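Local coordinates for protein transketolase (Campylobacter jejuni, PDB 3L84) that belongs to the thiamine-diphosphate-dependent enzymes of the transketolase family, whose three-domain subunits pair here as a dimer, at residues A[16-21]-A[31-36]; A[323-328]-A[486-491]; A[119-124]-A[157-162]. All blocks are in the same frame, centred on the assembly; numbering follows the deposited sequence. Where two conformers were deposited one is given.

In the fold
Contacts 1 and 3 lie in the same thiamine diphosphate binding domain, their centres about 24 Å apart, and both join buried faces of two helices, a small residue (serine or alanine) meeting a partner on each line of contact. Contact 3 is nearer the middle of the chain and reaches the second subunit, whereas no other chain touches contact 1. Contact 2, on the opposite side of the chain's centre from contact 1 and about 42 Å from it between centres, is partly exposed: there an aromatic ring from a loop covers part of a helix in the pyrimidine binding domain. None of the three has a hydrogen bond between its segments, so different side chains achieve close packing by apolar contact.

Contact 1: A[16-21]-A[31-36]; sequences LSADMV and APLGLA
A chi1 of -63° sets Ser17 OG beside its own backbone nitrogen, where it lies as close to Pro32 CB as Ser17 CB does. Ser17 CB is 3.7 Å from Pro32 CB, so the proline ring carbon meets the whole short serine side chain. The hydroxyl's polar need is met within its own helix, where it is hydrogen-bonded to the carbonyl oxygen of Leu13. Pro32 itself is accommodated in the first turn of its helix, where backbone nitrogens have no carbonyl one turn earlier to pair with. Leu33 makes a second, looser contact: its chi1 of -92°, well away from a staggered value, helps carry CD1 to 4.5 Å from Ala18 CB. With such short groups between them, the backbones come close, Ser17 CA and Pro32 CA being 6.5 Å apart. The pair thus joins helix 3-24 to the next helix, 30-42, and Arg14 of helix 3-24 also hydrogen-bonds to the carbonyl of Leu33. Helix 69-79 packs against Ser17 through Ser74, and helix 262-272 places Ile265 on Ala18.

Contact 2: A[323-328]-A[486-491]; sequences PDFNKI and ALNADI
Phe325 and Leu487 bring the backbones to 7.0 Å between their CA atoms, where a type I turn running from Phe325 to Ile328 faces the C-terminal part of helix 476-488. The phenyl ring lies against Leu487 with one face. Leu487 CB stands over that face, 4.0 Å from the ring centroid and only 14° off the normal, which makes a CH-pi contact. The two methyls continue the cover toward one flank of the ring: Leu487 CD1 is 4.0 Å from Phe325 CD1, and Leu487 CD2 approaches Phe325 CE1. On the other flank the backbone takes over, with Leu487 O 3.5 Å from Phe325 CE2. Helix 476-488 is the crossover helix of a beta-alpha-beta unit linking the neighbouring parallel strands 469-471 and 493-496 of the pyrimidine binding domain, and the loop after helix 314-321 lies against it. Asn488 approaches the ring obliquely, its ND2 4.0 Å from Phe325 CD2 and its amide plane turned 63° from that of the ring. The turn carrying the phenylalanine is steadied by an Asx motif: Asp324 OD1 accepts from Lys327 N at 3.2 Å, the donor standing well above the carboxylate plane, and more weakly from Asn326 N. Leu351 of helix 340-354 touches both Leu487 and Ile328, while Lys434 hydrogen-bonds to the carbonyls of Ala486 and Ala489 through its NZ.

Contact 3: A[119-124]-A[157-162]; sequences GVANAV and EGISYE
Ser160, which packs against Val120, grips the carbonyl oxygen of Glu157 twice. Ser160 OG donates to Glu157 O at 2.8 Å, lying in the carbonyl plane with a C=O...donor angle of 158°, and Ser160 N donates to the same oxygen at 3.0 Å. This double hold ties the first turn of helix 158-169 to the residue just before it. The hydroxyl points back toward its own segment, and it is Ser160 CB that meets the valine, 4.3 Å from Val120 CG1. Alongside, Ala121 CB rests against the outer branch of Ile159, 3.9 Å from both CG1 and CD1. The isoleucine reaches it because CG1 is anti to the backbone nitrogen (chi1 -163°) and CD1 extends the chain in the same stretched fashion. The short serine side chain is consistent with the close approach of the backbones, Val120 CA and Ser160 CA being 5.9 Å apart. Ala396 of helix 391-404 touches both Ala121 and Ile159, closing over this apolar patch. On another side of helix 158-169 stands the second subunit, where Gly158 N is hydrogen-bonded to Glu162 OE2 of the second subunit, the reciprocal bond is also made, and the two Tyr161 rings meet. Helix 158-169 lies on the crossover between the parallel strands 146-151 and 175-181, shortly after the GDG sequence with which the cofactor motif of thiamine-diphosphate enzymes opens; its packing on helix 118-137 is thus part of the alpha/beta domain characteristic of this family, at the dimer interface.

Contact 1: A[16-21]-A[31-36]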
loop_
_atom_site.group_PDB
_atom_site.type_symbol
_atom_site.label_atom_id
_atom_site.label_comp_id
_atom_site.label_asym_id
_atom_site.label_seq_id
_atom_site.Cartn_x
_atom_site.Cartn_y
_atom_site.Cartn_z
ATOM N N LEU A 16 33.211 -14.789 2.456
ATOM C CA LEU A 16 32.922 -14.061 1.217
ATOM C C LEU A 16 31.937 -12.944 1.490
ATOM O O LEU A 16 32.134 -11.805 1.072
ATOM C CB LEU A 16 32.380 -14.998 0.116
ATOM C CG LEU A 16 33.368 -15.945 -0.561
ATOM C CD1 LEU A 16 32.662 -16.720 -1.640
ATOM C CD2 LEU A 16 34.574 -15.179 -1.173
ATOM N N SER A 17 30.896 -13.232 2.243
ATOM C CA SER A 17 29.859 -12.237 2.544
ATOM C C SER A 17 30.428 -11.100 3.362
ATOM O O SER A 17 30.206 -9.915 3.058
ATOM C CB SER A 17 28.704 -12.875 3.326
ATOM O OG SER A 17 28.042 -13.893 2.570
ATOM N N ALA A 18 31.173 -11.415 4.407
ATOM C CA ALA A 18 31.762 -10.400 5.256
ATOM C C ALA A 18 32.755 -9.529 4.506
ATOM O O ALA A 18 32.767 -8.311 4.666
ATOM C CB ALA A 18 32.445 -11.071 6.473
ATOM N N ASP A 19 33.599 -10.172 3.713
ATOM C CA ASP A 19 34.592 -9.449 2.933
ATOM C C ASP A 19 33.956 -8.527 1.904
ATOM O O ASP A 19 34.476 -7.443 1.622
ATOM C CB ASP A 19 35.562 -10.402 2.213
ATOM C CG ASP A 19 36.497 -11.171 3.165
ATOM O OD1 ASP A 19 36.680 -10.758 4.336
ATOM O OD2 ASP A 19 37.122 -12.177 2.735
HETATM N N MSE A 20 32.878 -8.970 1.273
HETATM C CA MSE A 20 32.138 -8.140 0.309
HETATM C C MSE A 20 31.575 -6.879 0.911
HETATM O O MSE A 20 31.692 -5.828 0.399
HETATM C CB MSE A 20 30.969 -8.923 -0.309
HETATM C CG MSE A 20 31.400 -9.976 -1.204
HETATM SE SE MSE A 20 29.970 -11.259 -1.620
HETATM C CE MSE A 20 28.954 -9.938 -2.228
ATOM N N VAL A 21 30.951 -7.042 2.051
ATOM C CA VAL A 21 30.384 -5.924 2.775
ATOM C C VAL A 21 31.483 -4.973 3.247
ATOM O O VAL A 21 31.369 -3.753 3.158
ATOM C CB VAL A 21 29.561 -6.438 3.981
ATOM C CG1 VAL A 21 29.151 -5.287 4.931
ATOM C CG2 VAL A 21 28.330 -7.167 3.460
ATOM N N ALA A 31 22.912 -11.247 8.919
ATOM C CA ALA A 31 22.079 -12.352 8.420
ATOM C C ALA A 31 22.829 -13.373 7.552
ATOM O O ALA A 31 22.630 -14.567 7.727
ATOM C CB ALA A 31 20.794 -11.836 7.754
ATOM N N PRO A 32 23.703 -12.928 6.633
ATOM C CA PRO A 32 24.534 -13.907 5.921
ATOM C C PRO A 32 25.252 -14.870 6.850
ATOM O O PRO A 32 25.282 -16.076 6.611
ATOM C CB PRO A 32 25.483 -13.019 5.143
ATOM C CG PRO A 32 24.568 -11.826 4.789
ATOM C CD PRO A 32 23.744 -11.592 6.019
ATOM N N LEU A 33 25.850 -14.332 7.919
ATOM C CA LEU A 33 26.555 -15.169 8.884
ATOM C C LEU A 33 25.597 -16.077 9.647
ATOM O O LEU A 33 25.936 -17.235 9.915
ATOM C CB LEU A 33 27.401 -14.326 9.849
ATOM C CG LEU A 33 28.847 -14.095 9.421
ATOM C CD1 LEU A 33 28.960 -13.410 8.053
ATOM C CD2 LEU A 33 29.570 -13.278 10.472
ATOM N N GLY A 34 24.415 -15.578 9.968
ATOM C CA GLY A 34 23.409 -16.365 10.663
ATOM C C GLY A 34 22.824 -17.474 9.822
ATOM O O GLY A 34 22.418 -18.484 10.371
ATOM N N LEU A 35 22.818 -17.293 8.506
ATOM C CA LEU A 35 22.161 -18.201 7.575
ATOM C C LEU A 35 23.139 -19.151 6.866
ATOM O O LEU A 35 22.728 -20.043 6.118
ATOM C CB LEU A 35 21.365 -17.438 6.519
ATOM C CG LEU A 35 20.111 -16.752 7.056
ATOM C CD1 LEU A 35 19.595 -15.779 5.996
ATOM C CD2 LEU A 35 19.094 -17.784 7.409
ATOM N N ALA A 36 24.438 -18.996 7.099
ATOM C CA ALA A 36 25.423 -19.716 6.293
ATOM C C ALA A 36 25.404 -21.230 6.478
ATOM O O ALA A 36 25.626 -21.971 5.507
ATOM C CB ALA A 36 26.823 -19.183 6.554
#

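Contact 2: A[323-328]-A[486-491]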
loop_
_atom_site.group_PDB
_atom_site.type_symbol
_atom_site.label_atom_id
_atom_site.label_comp_id
_atom_site.label_asym_id
_atom_site.label_seq_id
_atom_site.Cartn_x
_atom_site.Cartn_y
_atom_site.Cartn_z
ATOM N N PRO A 323 4.179 -17.473 -27.280
ATOM C CA PRO A 323 2.831 -17.035 -27.557
ATOM C C PRO A 323 2.770 -16.152 -28.799
ATOM O O PRO A 323 3.693 -15.352 -29.062
ATOM C CB PRO A 323 2.433 -16.273 -26.289
ATOM C CG PRO A 323 3.695 -15.907 -25.642
ATOM C CD PRO A 323 4.655 -17.011 -25.974
ATOM N N ASP A 324 1.689 -16.321 -29.553
ATOM C CA ASP A 324 1.497 -15.583 -30.793
ATOM C C ASP A 324 0.424 -14.535 -30.560
ATOM O O ASP A 324 -0.767 -14.824 -30.614
ATOM C CB ASP A 324 1.048 -16.539 -31.900
ATOM C CG ASP A 324 0.900 -15.858 -33.236
ATOM O OD1 ASP A 324 0.814 -14.614 -33.328
ATOM O OD2 ASP A 324 0.897 -16.613 -34.250
ATOM N N PHE A 325 0.840 -13.298 -30.315
ATOM C CA PHE A 325 -0.115 -12.239 -30.007
ATOM C C PHE A 325 -0.747 -11.671 -31.264
ATOM O O PHE A 325 -1.831 -11.103 -31.212
ATOM C CB PHE A 325 0.572 -11.133 -29.216
ATOM C CG PHE A 325 1.222 -11.612 -27.949
ATOM C CD1 PHE A 325 0.513 -12.345 -27.034
ATOM C CD2 PHE A 325 2.533 -11.251 -27.628
ATOM C CE1 PHE A 325 1.092 -12.803 -25.866
ATOM C CE2 PHE A 325 3.116 -11.699 -26.452
ATOM C CZ PHE A 325 2.382 -12.467 -25.572
ATOM N N ASN A 326 -0.083 -11.874 -32.400
ATOM C CA ASN A 326 -0.534 -11.305 -33.680
ATOM C C ASN A 326 -1.793 -11.947 -34.202
ATOM O O ASN A 326 -2.580 -11.285 -34.865
ATOM C CB ASN A 326 0.542 -11.442 -34.768
ATOM C CG ASN A 326 1.758 -10.565 -34.508
ATOM O OD1 ASN A 326 1.661 -9.545 -33.822
ATOM N ND2 ASN A 326 2.915 -10.968 -35.061
ATOM N N LYS A 327 -1.975 -13.220 -33.896
ATOM C CA LYS A 327 -3.086 -13.993 -34.453
ATOM C C LYS A 327 -4.439 -13.651 -33.832
ATOM O O LYS A 327 -5.463 -13.997 -34.396
ATOM C CB LYS A 327 -2.857 -15.516 -34.315
ATOM C CG LYS A 327 -2.784 -16.029 -32.892
ATOM C CD LYS A 327 -3.271 -17.489 -32.679
ATOM C CE LYS A 327 -4.599 -17.469 -31.858
ATOM N NZ LYS A 327 -4.769 -18.577 -30.880
ATOM N N ILE A 328 -4.459 -12.966 -32.710
ATOM C CA ILE A 328 -5.649 -12.855 -31.871
ATOM C C ILE A 328 -6.665 -11.921 -32.529
ATOM O O ILE A 328 -6.327 -10.805 -32.865
ATOM C CB ILE A 328 -5.267 -12.370 -30.470
ATOM C CG1 ILE A 328 -4.308 -13.365 -29.801
ATOM C CG2 ILE A 328 -6.522 -12.138 -29.626
ATOM C CD1 ILE A 328 -3.752 -12.877 -28.476
ATOM N N ALA A 486 0.162 -3.407 -25.023
ATOM C CA ALA A 486 0.631 -3.987 -23.770
ATOM C C ALA A 486 1.264 -5.363 -23.961
ATOM O O ALA A 486 2.293 -5.669 -23.337
ATOM C CB ALA A 486 -0.503 -4.103 -22.785
ATOM N N LEU A 487 0.689 -6.204 -24.822
ATOM C CA LEU A 487 1.271 -7.532 -25.039
ATOM C C LEU A 487 2.610 -7.479 -25.714
ATOM O O LEU A 487 3.406 -8.367 -25.475
ATOM C CB LEU A 487 0.305 -8.431 -25.814
ATOM C CG LEU A 487 -0.923 -8.793 -25.019
ATOM C CD1 LEU A 487 -1.960 -9.389 -25.960
ATOM C CD2 LEU A 487 -0.726 -9.755 -23.880
ATOM N N ASN A 488 2.871 -6.481 -26.555
ATOM C CA ASN A 488 4.127 -6.320 -27.275
ATOM C C ASN A 488 5.161 -5.514 -26.503
ATOM O O ASN A 488 6.346 -5.497 -26.843
ATOM C CB ASN A 488 3.930 -5.665 -28.654
ATOM C CG ASN A 488 3.397 -6.624 -29.731
ATOM O OD1 ASN A 488 2.890 -6.167 -30.748
ATOM N ND2 ASN A 488 3.577 -7.905 -29.543
ATOM N N ALA A 489 4.739 -4.838 -25.436
ATOM C CA ALA A 489 5.606 -3.947 -24.678
ATOM C C ALA A 489 6.601 -4.705 -23.834
ATOM O O ALA A 489 6.467 -5.913 -23.607
ATOM C CB ALA A 489 4.779 -3.037 -23.754
ATOM N N ASP A 490 7.643 -4.011 -23.404
ATOM C CA ASP A 490 8.687 -4.613 -22.587
ATOM C C ASP A 490 8.534 -4.303 -21.107
ATOM O O ASP A 490 9.472 -4.572 -20.338
ATOM C CB ASP A 490 10.090 -4.238 -23.111
ATOM C CG ASP A 490 10.432 -2.803 -22.943
ATOM O OD1 ASP A 490 9.584 -1.964 -22.588
ATOM O OD2 ASP A 490 11.652 -2.485 -23.188
ATOM N N ILE A 491 7.404 -3.738 -20.708
ATOM C CA ILE A 491 7.155 -3.291 -19.335
ATOM C C ILE A 491 5.716 -3.632 -19.001
ATOM O O ILE A 491 4.897 -3.842 -19.918
ATOM C CB ILE A 491 7.402 -1.766 -19.204
ATOM C CG1 ILE A 491 6.679 -0.937 -20.285
ATOM C CG2 ILE A 491 8.919 -1.437 -19.168
ATOM C CD1 ILE A 491 6.780 0.575 -20.071
#

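Contact 3: A[119-124]-A[157-162]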
loop_
_atom_site.group_PDB
_atom_site.type_symbol
_atom_site.label_atom_id
_atom_site.label_comp_id
_atom_site.label_asym_id
_atom_site.label_seq_id
_atom_site.Cartn_x
_atom_site.Cartn_y
_atom_site.Cartn_z
ATOM N N GLY A 119 8.974 -11.146 -0.735
ATOM C CA GLY A 119 9.565 -12.392 -1.177
ATOM C C GLY A 119 8.781 -13.608 -0.692
ATOM O O GLY A 119 8.703 -14.617 -1.385
ATOM N N VAL A 120 8.217 -13.551 0.510
ATOM C CA VAL A 120 7.384 -14.624 1.012
ATOM C C VAL A 120 6.164 -14.810 0.099
ATOM O O VAL A 120 5.849 -15.946 -0.296
ATOM C CB VAL A 120 6.923 -14.369 2.470
ATOM C CG1 VAL A 120 5.919 -15.458 2.938
ATOM C CG2 VAL A 120 8.157 -14.331 3.416
ATOM N N ALA A 121 5.492 -13.701 -0.259
ATOM C CA ALA A 121 4.355 -13.777 -1.159
ATOM C C ALA A 121 4.805 -14.235 -2.545
ATOM O O ALA A 121 4.089 -14.969 -3.220
ATOM C CB ALA A 121 3.621 -12.419 -1.218
ATOM N N ASN A 122 5.964 -13.772 -3.022
ATOM C CA ASN A 122 6.478 -14.232 -4.322
ATOM C C ASN A 122 6.694 -15.752 -4.290
ATOM O O ASN A 122 6.367 -16.452 -5.257
ATOM C CB ASN A 122 7.826 -13.619 -4.637
ATOM C CG ASN A 122 7.806 -12.103 -4.771
ATOM O OD1 ASN A 122 6.816 -11.484 -5.262
ATOM N ND2 ASN A 122 8.896 -11.510 -4.373
ATOM N N ALA A 123 7.232 -16.256 -3.183
ATOM C CA ALA A 123 7.490 -17.677 -3.109
ATOM C C ALA A 123 6.192 -18.486 -3.125
ATOM O O ALA A 123 6.103 -19.529 -3.777
ATOM C CB ALA A 123 8.309 -17.996 -1.875
ATOM N N VAL A 124 5.173 -18.007 -2.406
ATOM C CA VAL A 124 3.843 -18.615 -2.509
ATOM C C VAL A 124 3.377 -18.587 -3.949
ATOM O O VAL A 124 2.811 -19.562 -4.459
ATOM C CB VAL A 124 2.853 -17.922 -1.569
ATOM C CG1 VAL A 124 1.392 -18.334 -1.894
ATOM C CG2 VAL A 124 3.206 -18.216 -0.105
ATOM N N GLU A 157 5.065 -8.283 8.353
ATOM C CA GLU A 157 4.339 -7.592 7.283
ATOM C C GLU A 157 3.034 -8.305 6.963
ATOM O O GLU A 157 2.998 -9.531 6.824
ATOM C CB GLU A 157 5.216 -7.498 6.035
ATOM C CG GLU A 157 6.255 -6.436 6.152
ATOM C CD GLU A 157 5.720 -5.026 6.024
ATOM O OE1 GLU A 157 4.493 -4.756 5.888
ATOM O OE2 GLU A 157 6.612 -4.097 6.050
ATOM N N GLY A 158 1.960 -7.552 6.821
ATOM C CA GLY A 158 0.650 -8.126 6.466
ATOM C C GLY A 158 0.659 -9.023 5.242
ATOM O O GLY A 158 -0.048 -10.037 5.198
ATOM N N ILE A 159 1.475 -8.674 4.247
ATOM C CA ILE A 159 1.496 -9.446 2.993
ATOM C C ILE A 159 1.907 -10.909 3.251
ATOM O O ILE A 159 1.474 -11.813 2.528
ATOM C CB ILE A 159 2.375 -8.787 1.965
ATOM C CG1 ILE A 159 2.092 -9.312 0.573
ATOM C CG2 ILE A 159 3.865 -8.865 2.355
ATOM C CD1 ILE A 159 2.964 -8.669 -0.534
ATOM N N SER A 160 2.738 -11.157 4.268
ATOM C CA SER A 160 3.147 -12.519 4.549
ATOM C C SER A 160 1.959 -13.371 5.030
ATOM O O SER A 160 1.780 -14.503 4.586
ATOM C CB SER A 160 4.287 -12.551 5.584
ATOM O OG SER A 160 3.876 -12.190 6.909
ATOM N N TYR A 161 1.124 -12.797 5.901
ATOM C CA TYR A 161 -0.033 -13.498 6.413
ATOM C C TYR A 161 -1.025 -13.787 5.273
ATOM O O TYR A 161 -1.607 -14.864 5.168
ATOM C CB TYR A 161 -0.763 -12.685 7.482
ATOM C CG TYR A 161 0.002 -12.328 8.721
ATOM C CD1 TYR A 161 -0.168 -13.055 9.885
ATOM C CD2 TYR A 161 0.791 -11.189 8.784
ATOM C CE1 TYR A 161 0.464 -12.666 11.069
ATOM C CE2 TYR A 161 1.438 -10.799 9.937
ATOM C CZ TYR A 161 1.243 -11.528 11.094
ATOM O OH TYR A 161 1.872 -11.089 12.253
ATOM N N GLU A 162 -1.181 -12.795 4.389
ATOM C CA GLU A 162 -2.106 -12.963 3.260
ATOM C C GLU A 162 -1.657 -14.078 2.379
ATOM O O GLU A 162 -2.454 -14.936 1.985
ATOM C CB GLU A 162 -2.104 -11.682 2.412
ATOM C CG GLU A 162 -2.766 -10.406 2.999
ATOM C CD GLU A 162 -2.708 -9.212 2.069
ATOM O OE1 GLU A 162 -2.341 -9.342 0.888
ATOM O OE2 GLU A 162 -3.021 -8.084 2.514
#